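PDB 5EPE: SAM-dependent methyltransferase from Thiobacillus denitrificans, which probably transfers a methyl group from S-adenosyl-L-methionine to an acceptor, and binds the by-product S-adenosyl-L-homocysteine. Local coordinates for residues I9-A13 with T202-W206; G139-K145 with R235-G241; G178-M184 with V242-R248. All blocks are in the same frame, centred on the assembly; numbering follows the deposited sequence.

Interaction 1 (I9-A13 with T202-W206); sequences ITESA and TMRRW
I9 lies over one face of the W206 indole, with its CG2 methyl above the pyrrole part: CG2 stands 3.6 Å from the centroid of the five-membered ring, in a CH-pi contact only 10° off the ring normal. The other branch runs along the same ring system, its CD1 reaching W206 CZ2 at 3.6 Å, so both arms of the isoleucine rest on the aromatic surface. The tryptophan offers that face because its CG swings anti to the backbone N (chi1 -176°). One helical turn earlier, T202 presses its CG2 methyl against the carbonyl of I9, with CG2 to I9 O at 3.1 Å, a tight fit that also brings the methyl up to S12 OG at 3.5 Å. The two helices, 5-11 near the N-terminus and 189-209 between the last two strands in sequence, are additions to the Rossmann-like methyltransferase core. No direct hydrogen bond joins the segments; a water bridges them. It donates to T10 O at 2.8 Å, accepts from A13 N at 3.1 Å and pairs with T202 OG1 at 2.7 Å. That hydroxyl is also bonded to A198 O and to R33 NH2 of the second subunit, which brings a neighbouring chain to the edge of the contact. T10 runs alongside the selenomethionine M203, pointing the same way, while its hydroxyl bonds back to I6 O. E11 points away from 202-206, but its carboxylate ties helix 5-11 to Y195 OH of helix 189-209 through OE1 and to H17 ND1, of the S-adenosyl-L-homocysteine site, through OE2.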
# COMPACT_ATOMS: atom_id res chain seq x y z
N ILE A 9 5.14 41.68 18.98
CA ILE A 9 3.75 41.58 19.42
C ILE A 9 3.34 40.13 19.79
O ILE A 9 2.75 39.89 20.82
CB ILE A 9 2.81 42.08 18.32
CG1 ILE A 9 2.92 43.63 18.21
CG2 ILE A 9 1.37 41.69 18.62
CD1 ILE A 9 2.30 44.19 16.94
N THR A 10 3.69 39.18 18.93
CA THR A 10 3.29 37.82 19.06
C THR A 10 3.97 37.14 20.25
O THR A 10 3.37 36.30 20.92
CB THR A 10 3.68 37.13 17.73
OG1 THR A 10 2.80 37.70 16.72
CG2 THR A 10 3.47 35.75 17.80
N GLU A 11 5.26 37.48 20.47
CA GLU A 11 6.06 36.80 21.48
C GLU A 11 6.38 37.63 22.72
O GLU A 11 7.23 37.24 23.52
CB GLU A 11 7.31 36.26 20.84
CG GLU A 11 6.97 35.19 19.80
CD GLU A 11 8.11 34.32 19.36
OE1 GLU A 11 8.02 33.78 18.25
OE2 GLU A 11 9.09 34.17 20.08
N SER A 12 5.64 38.70 22.93
CA SER A 12 5.94 39.63 24.05
C SER A 12 5.81 38.94 25.43
O SER A 12 6.39 39.41 26.41
CB SER A 12 5.04 40.87 24.04
OG SER A 12 3.66 40.51 24.09
N ALA A 13 5.02 37.88 25.51
CA ALA A 13 4.79 37.21 26.77
C ALA A 13 5.54 35.88 26.83
O ALA A 13 5.26 35.08 27.71
CB ALA A 13 3.30 36.96 26.94
N THR A 202 -1.68 35.77 23.45
CA THR A 202 -1.02 37.04 23.31
C THR A 202 -1.65 37.89 22.17
O THR A 202 -1.94 39.06 22.35
CB THR A 202 0.49 36.87 23.11
OG1 THR A 202 1.02 36.17 24.25
CG2 THR A 202 1.21 38.29 23.00
N MSE A 203 -1.80 37.28 21.01
CA MSE A 203 -2.38 37.94 19.86
C MSE A 203 -3.78 38.40 20.09
O MSE A 203 -4.15 39.50 19.69
CB MSE A 203 -2.34 37.06 18.62
CG MSE A 203 -0.98 37.01 17.98
SE MSE A 203 -1.13 35.83 16.34
CE MSE A 203 -1.02 34.25 17.29
N ARG A 204 -4.61 37.57 20.72
CA ARG A 204 -5.99 37.95 20.96
C ARG A 204 -6.12 39.13 21.91
O ARG A 204 -6.92 40.07 21.64
CB ARG A 204 -6.83 36.79 21.52
CG ARG A 204 -8.30 37.13 21.83
CD ARG A 204 -9.03 37.67 20.58
NE ARG A 204 -10.30 38.23 20.98
CZ ARG A 204 -11.46 37.59 21.03
NH1 ARG A 204 -11.64 36.34 20.60
NH2 ARG A 204 -12.50 38.25 21.46
N ARG A 205 -5.38 39.08 23.01
CA ARG A 205 -5.36 40.19 23.96
C ARG A 205 -4.81 41.46 23.33
O ARG A 205 -5.28 42.55 23.60
CB ARG A 205 -4.54 39.81 25.19
CG ARG A 205 -5.31 38.84 26.08
CD ARG A 205 -4.49 38.37 27.25
NE ARG A 205 -5.34 37.57 28.10
CZ ARG A 205 -4.98 37.06 29.27
NH1 ARG A 205 -3.77 37.27 29.71
NH2 ARG A 205 -5.84 36.33 29.98
N TRP A 206 -3.80 41.33 22.48
CA TRP A 206 -3.31 42.51 21.71
C TRP A 206 -4.39 43.09 20.79
O TRP A 206 -4.62 44.31 20.76
CB TRP A 206 -2.06 42.14 20.91
CG TRP A 206 -1.47 43.31 20.22
CD1 TRP A 206 -0.57 44.19 20.72
CD2 TRP A 206 -1.78 43.73 18.90
NE1 TRP A 206 -0.27 45.14 19.76
CE2 TRP A 206 -1.02 44.88 18.63
CE3 TRP A 206 -2.64 43.24 17.90
CZ2 TRP A 206 -1.06 45.53 17.40
CZ3 TRP A 206 -2.68 43.90 16.65
CH2 TRP A 206 -1.90 45.03 16.42
O HOH W 1 3.61 35.90 23.64

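Interaction 2 (G139-K145 with R235-G241)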
# COMPACT_ATOMS: atom_id res chain seq x y z
N GLY A 139 20.54 25.07 18.41
CA GLY A 139 19.12 24.81 18.56
C GLY A 139 18.55 24.91 17.13
O GLY A 139 18.63 25.97 16.48
N GLU A 140 18.00 23.79 16.62
CA GLU A 140 17.65 23.70 15.20
C GLU A 140 16.46 22.78 14.94
O GLU A 140 16.31 21.76 15.63
CB GLU A 140 18.85 23.17 14.38
CG GLU A 140 20.07 24.10 14.27
CD GLU A 140 19.75 25.31 13.43
OE1 GLU A 140 20.34 26.39 13.70
OE2 GLU A 140 18.95 25.18 12.45
N PRO A 141 15.66 23.11 13.89
CA PRO A 141 14.65 22.20 13.39
C PRO A 141 15.14 21.06 12.53
O PRO A 141 16.26 21.07 11.96
CB PRO A 141 13.67 23.13 12.62
CG PRO A 141 14.50 24.33 12.24
CD PRO A 141 15.74 24.35 13.09
N PHE A 142 14.31 20.02 12.49
CA PHE A 142 14.55 18.84 11.67
C PHE A 142 13.20 18.21 11.39
O PHE A 142 12.20 18.64 12.00
CB PHE A 142 15.57 17.90 12.36
CG PHE A 142 15.11 17.36 13.66
CD1 PHE A 142 14.36 16.21 13.74
CD2 PHE A 142 15.37 18.04 14.84
CE1 PHE A 142 13.88 15.74 14.93
CE2 PHE A 142 14.92 17.54 16.07
CZ PHE A 142 14.15 16.40 16.11
N TRP A 143 13.10 17.23 10.48
CA TRP A 143 11.82 16.53 10.27
C TRP A 143 11.60 15.44 11.33
O TRP A 143 12.39 14.53 11.47
CB TRP A 143 11.73 15.92 8.86
CG TRP A 143 11.72 16.91 7.75
CD1 TRP A 143 12.60 16.95 6.67
CD2 TRP A 143 10.84 18.03 7.57
NE1 TRP A 143 12.27 18.01 5.83
CE2 TRP A 143 11.21 18.68 6.36
CE3 TRP A 143 9.73 18.53 8.28
CZ2 TRP A 143 10.57 19.85 5.90
CZ3 TRP A 143 9.07 19.69 7.79
CH2 TRP A 143 9.52 20.33 6.64
N ARG A 144 10.54 15.60 12.11
CA ARG A 144 10.07 14.56 13.02
C ARG A 144 9.53 13.39 12.19
O ARG A 144 9.75 12.26 12.54
CB ARG A 144 8.93 15.14 13.90
CG ARG A 144 8.24 14.16 14.80
CD ARG A 144 7.21 14.85 15.67
NE ARG A 144 6.57 13.86 16.52
CZ ARG A 144 5.49 13.16 16.25
NH1 ARG A 144 4.82 13.24 15.09
NH2 ARG A 144 5.11 12.27 17.16
N LYS A 145 8.85 13.71 11.11
CA LYS A 145 8.64 12.77 10.02
C LYS A 145 8.56 13.50 8.74
O LYS A 145 8.33 14.67 8.70
CB LYS A 145 7.40 11.89 10.24
CG LYS A 145 6.13 12.60 10.28
CD LYS A 145 5.09 11.72 10.99
CE LYS A 145 3.71 12.28 10.75
NZ LYS A 145 2.75 11.71 11.74
N ARG A 235 2.78 20.30 14.18
CA ARG A 235 2.75 19.43 15.35
C ARG A 235 3.16 18.00 15.03
O ARG A 235 3.81 17.35 15.82
CB ARG A 235 1.37 19.48 16.01
CG ARG A 235 1.35 18.95 17.41
CD ARG A 235 -0.01 19.11 18.06
NE ARG A 235 0.11 18.94 19.51
CZ ARG A 235 0.09 17.77 20.15
NH1 ARG A 235 -0.18 16.67 19.52
NH2 ARG A 235 0.33 17.73 21.49
N GLU A 236 2.78 17.49 13.87
CA GLU A 236 3.09 16.16 13.46
C GLU A 236 4.43 16.00 12.74
O GLU A 236 5.07 15.00 12.87
CB GLU A 236 1.93 15.68 12.55
CG GLU A 236 0.63 15.38 13.37
CD GLU A 236 0.86 14.24 14.37
OE1 GLU A 236 1.45 13.22 13.94
OE2 GLU A 236 0.57 14.34 15.59
N TYR A 237 4.85 17.01 11.99
CA TYR A 237 5.98 16.89 11.08
C TYR A 237 7.27 17.57 11.51
O TYR A 237 8.35 17.11 11.09
CB TYR A 237 5.56 17.46 9.71
CG TYR A 237 4.54 16.62 9.07
CD1 TYR A 237 4.88 15.42 8.43
CD2 TYR A 237 3.18 17.01 9.09
CE1 TYR A 237 3.92 14.61 7.84
CE2 TYR A 237 2.20 16.21 8.53
CZ TYR A 237 2.58 15.03 7.89
OH TYR A 237 1.62 14.28 7.29
N LEU A 238 7.18 18.65 12.29
CA LEU A 238 8.37 19.43 12.55
C LEU A 238 9.00 19.07 13.89
O LEU A 238 8.35 19.20 14.94
CB LEU A 238 8.13 20.94 12.44
CG LEU A 238 9.40 21.85 12.25
CD1 LEU A 238 10.25 21.52 11.01
CD2 LEU A 238 9.00 23.35 12.18
N GLY A 239 10.23 18.62 13.84
CA GLY A 239 11.02 18.40 15.06
C GLY A 239 11.88 19.65 15.38
O GLY A 239 12.13 20.48 14.52
N TRP A 240 12.38 19.69 16.60
CA TRP A 240 13.30 20.74 17.04
C TRP A 240 14.11 20.21 18.22
O TRP A 240 13.66 19.33 19.01
CB TRP A 240 12.55 22.03 17.39
CG TRP A 240 13.40 23.24 17.50
CD1 TRP A 240 13.70 24.14 16.50
CD2 TRP A 240 14.04 23.72 18.68
NE1 TRP A 240 14.55 25.09 16.98
CE2 TRP A 240 14.73 24.89 18.33
CE3 TRP A 240 14.07 23.28 20.02
CZ2 TRP A 240 15.47 25.64 19.28
CZ3 TRP A 240 14.81 23.97 20.96
CH2 TRP A 240 15.50 25.15 20.59
N GLY A 241 15.35 20.66 18.31
CA GLY A 241 16.15 20.37 19.49
C GLY A 241 17.39 21.15 19.62
O GLY A 241 17.76 21.92 18.72
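Strands 139-143 and 238-241 run antiparallel at 148°, with E140 facing G241 and F142 facing G239 as hydrogen-bonded pairs, the shortest bond being G239 N to F142 O at 2.7 Å. P141 falls at a non-hydrogen-bonded position opposite W240, where its missing N-H costs the ladder nothing. The W240 indole lies flat over the backbone of the partner strand, CD1 coming within 3.4 Å of E140 C. An alanine at W240 is likely to uncover the E140-P141 backbone and deprive N18 and F20 of the ring they pack on. On the opposite face, F142 (chi1 63°) lays its ring across the neighbouring strand, with G239 CA 3.9 Å from the ring centroid; a side chain on that glycine would collide with the ring. Where helix 216-237 gives way to the last strand, R144 stretches out and donates NH1 to E236 O at 2.8 Å, in the guanidinium plane. E236 OE1 takes K145 NZ at 3.0 Å and R144 NH1 at 3.6 Å, a three-residue salt-bridge network, while OE2 goes to Q189. Pairing of the reversed final strand with the fifth is typical of the class I methyltransferase fold, and W240 places it beside the S-adenosyl-L-homocysteine site.

Interaction 3 (G178-M184 with V242-R248); sequences GYDVVEM and VFALMAR
V181 and L245 meet at the middle of the two strands, CG2 of V181 against CD2 of L245 at 3.9 Å, on the face that packs on F174 of helix 167-177. Nearer the other face, V182 reaches A244 and M246: its CG2 methyl rests on A244 CB, and both methyls touch the selenomethionine M246, whose side chain crosses it at about a right angle. Further along, the selenomethionine M184 runs beside F243, pointing the same way; its SE lies 5.2 Å from the ring centroid, an oblique Met-aromatic contact, and the ring also meets F170 edge-to-face. Between these pairs the register slips by one residue. V182 N donates to A244 O at 2.8 Å and A244 N to E183 O at 2.9 Å, so V182 and E183 together stand opposite A244, a beta bulge with V182 near helical backbone angles (psi -11°). This antiparallel pairing sets the last strand of the chain beside strand 179-186, at one margin of the 3-2-1-4-5-7-6 sheet of a class I methyltransferase. Within the bulge, E183 curls back so that its OE2 accepts from M184 N, and the same oxygen forms a salt bridge with R194 of the third subunit. Toward the chain end Y179 lays CE2 against A247 CB. G178, at positive phi (111°) in a Schellman motif ending helix 167-177, accepts from R248 N at 3.0 Å. The R248 side chain turns its guanidinium so that one face covers G178 C, and NH2 bonds to R175 O. D180 OD1 lies at the guanidinium edge, 3.8 Å from R248 NH1, a long salt bridge; the D180 carboxylate also pairs with R220 and R204 of the third subunit. A water links G178 O with R248 OXT.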
# COMPACT_ATOMS: atom_id res chain seq x y z
N GLY A 178 32.49 17.48 11.12
CA GLY A 178 33.69 17.36 11.93
C GLY A 178 33.45 17.35 13.41
O GLY A 178 34.41 17.46 14.15
N TYR A 179 32.18 17.20 13.86
CA TYR A 179 31.83 17.31 15.29
C TYR A 179 31.26 16.03 15.82
O TYR A 179 30.48 15.38 15.12
CB TYR A 179 30.80 18.45 15.50
CG TYR A 179 31.47 19.75 15.21
CD1 TYR A 179 31.65 20.19 13.89
CD2 TYR A 179 32.03 20.48 16.23
CE1 TYR A 179 32.35 21.35 13.61
CE2 TYR A 179 32.70 21.66 15.96
CZ TYR A 179 32.86 22.08 14.66
OH TYR A 179 33.54 23.26 14.47
N ASP A 180 31.59 15.69 17.06
CA ASP A 180 30.84 14.69 17.78
C ASP A 180 29.60 15.37 18.38
O ASP A 180 29.73 16.45 18.98
CB ASP A 180 31.65 14.11 18.93
CG ASP A 180 32.82 13.22 18.47
OD1 ASP A 180 32.71 12.48 17.45
OD2 ASP A 180 33.82 13.18 19.22
N VAL A 181 28.44 14.72 18.26
CA VAL A 181 27.29 15.09 19.02
C VAL A 181 27.45 14.44 20.38
O VAL A 181 27.44 13.19 20.50
CB VAL A 181 25.95 14.66 18.36
CG1 VAL A 181 24.76 14.96 19.27
CG2 VAL A 181 25.80 15.32 16.98
N VAL A 182 27.57 15.26 21.42
CA VAL A 182 27.80 14.73 22.76
C VAL A 182 26.62 14.77 23.70
O VAL A 182 26.72 14.24 24.80
CB VAL A 182 29.02 15.41 23.43
CG1 VAL A 182 30.27 15.10 22.62
CG2 VAL A 182 28.81 16.91 23.58
N GLU A 183 25.56 15.48 23.31
CA GLU A 183 24.33 15.51 24.07
C GLU A 183 23.24 16.09 23.19
O GLU A 183 23.52 16.78 22.21
CB GLU A 183 24.46 16.27 25.39
CG GLU A 183 24.49 15.36 26.65
CD GLU A 183 23.12 14.78 27.04
OE1 GLU A 183 22.98 14.17 28.15
OE2 GLU A 183 22.14 14.96 26.27
N MSE A 184 22.00 15.85 23.59
CA MSE A 184 20.87 16.49 22.92
C MSE A 184 19.64 16.44 23.77
O MSE A 184 19.41 15.44 24.50
CB MSE A 184 20.54 15.97 21.50
CG MSE A 184 20.13 14.55 21.57
SE MSE A 184 19.78 13.72 19.77
CE MSE A 184 18.78 12.18 20.40
N VAL A 242 18.00 20.99 20.80
CA VAL A 242 19.33 21.54 21.05
C VAL A 242 20.36 20.41 21.09
O VAL A 242 20.22 19.44 21.83
CB VAL A 242 19.40 22.39 22.32
CG1 VAL A 242 20.77 23.01 22.45
CG2 VAL A 242 18.35 23.47 22.30
N PHE A 243 21.37 20.57 20.24
CA PHE A 243 22.43 19.63 20.01
C PHE A 243 23.75 20.20 20.53
O PHE A 243 24.12 21.34 20.19
CB PHE A 243 22.50 19.33 18.52
CG PHE A 243 21.21 18.81 17.97
CD1 PHE A 243 20.25 19.67 17.52
CD2 PHE A 243 20.96 17.43 17.91
CE1 PHE A 243 19.04 19.18 17.03
CE2 PHE A 243 19.80 16.94 17.34
CZ PHE A 243 18.82 17.82 16.95
N ALA A 244 24.44 19.41 21.34
CA ALA A 244 25.71 19.78 21.92
C ALA A 244 26.82 19.12 21.15
O ALA A 244 26.79 17.91 20.91
CB ALA A 244 25.76 19.34 23.41
N LEU A 245 27.79 19.92 20.73
CA LEU A 245 28.83 19.54 19.75
C LEU A 245 30.22 19.77 20.35
O LEU A 245 30.47 20.79 21.01
CB LEU A 245 28.72 20.35 18.48
CG LEU A 245 27.31 20.44 17.86
CD1 LEU A 245 27.39 21.29 16.62
CD2 LEU A 245 26.82 19.05 17.48
N MSE A 246 31.13 18.83 20.08
CA MSE A 246 32.56 19.05 20.32
C MSE A 246 33.35 18.61 19.11
O MSE A 246 33.19 17.47 18.62
CB MSE A 246 33.03 18.26 21.53
CG MSE A 246 32.34 18.66 22.81
SE MSE A 246 32.87 17.58 24.40
CE MSE A 246 34.77 18.02 24.24
N ALA A 247 34.23 19.48 18.64
CA ALA A 247 35.04 19.22 17.44
C ALA A 247 35.90 17.99 17.67
O ALA A 247 36.46 17.87 18.73
CB ALA A 247 35.93 20.40 17.12
N ARG A 248 35.91 17.06 16.73
CA ARG A 248 36.88 15.95 16.80
C ARG A 248 38.29 16.48 16.48
O ARG A 248 39.27 15.83 16.85
CB ARG A 248 36.60 14.86 15.81
CG ARG A 248 35.35 14.11 16.07
CD ARG A 248 35.27 12.85 15.23
NE ARG A 248 35.13 13.12 13.82
CZ ARG A 248 34.01 13.52 13.21
NH1 ARG A 248 32.89 13.68 13.85
NH2 ARG A 248 34.03 13.77 11.93
OXT ARG A 248 38.49 17.57 15.87
O HOH W 2 37.14 18.06 12.99

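How the interactions relate
Interactions 2 and 3 use successive parts of one strand, 238-247, which pairs with 134-143 in the first and with 179-186 in the second. Their centres lie 18 Å apart and they touch, F142 CE2 packing on F243 CZ at 4.0 Å. Interaction 1 sits off the sheet, its centre 24 Å from that of interaction 2 and 35 Å from that of interaction 3. The bound S-adenosyl-L-homocysteine lies about 6 Å from the side chain of W240, about 8 Å from that of V242 and about 11 Å from that of T10. Between subunits, interactions 1 and 3 do meet: R204 in 202-206 forms a salt bridge with D180 of a neighbouring subunit.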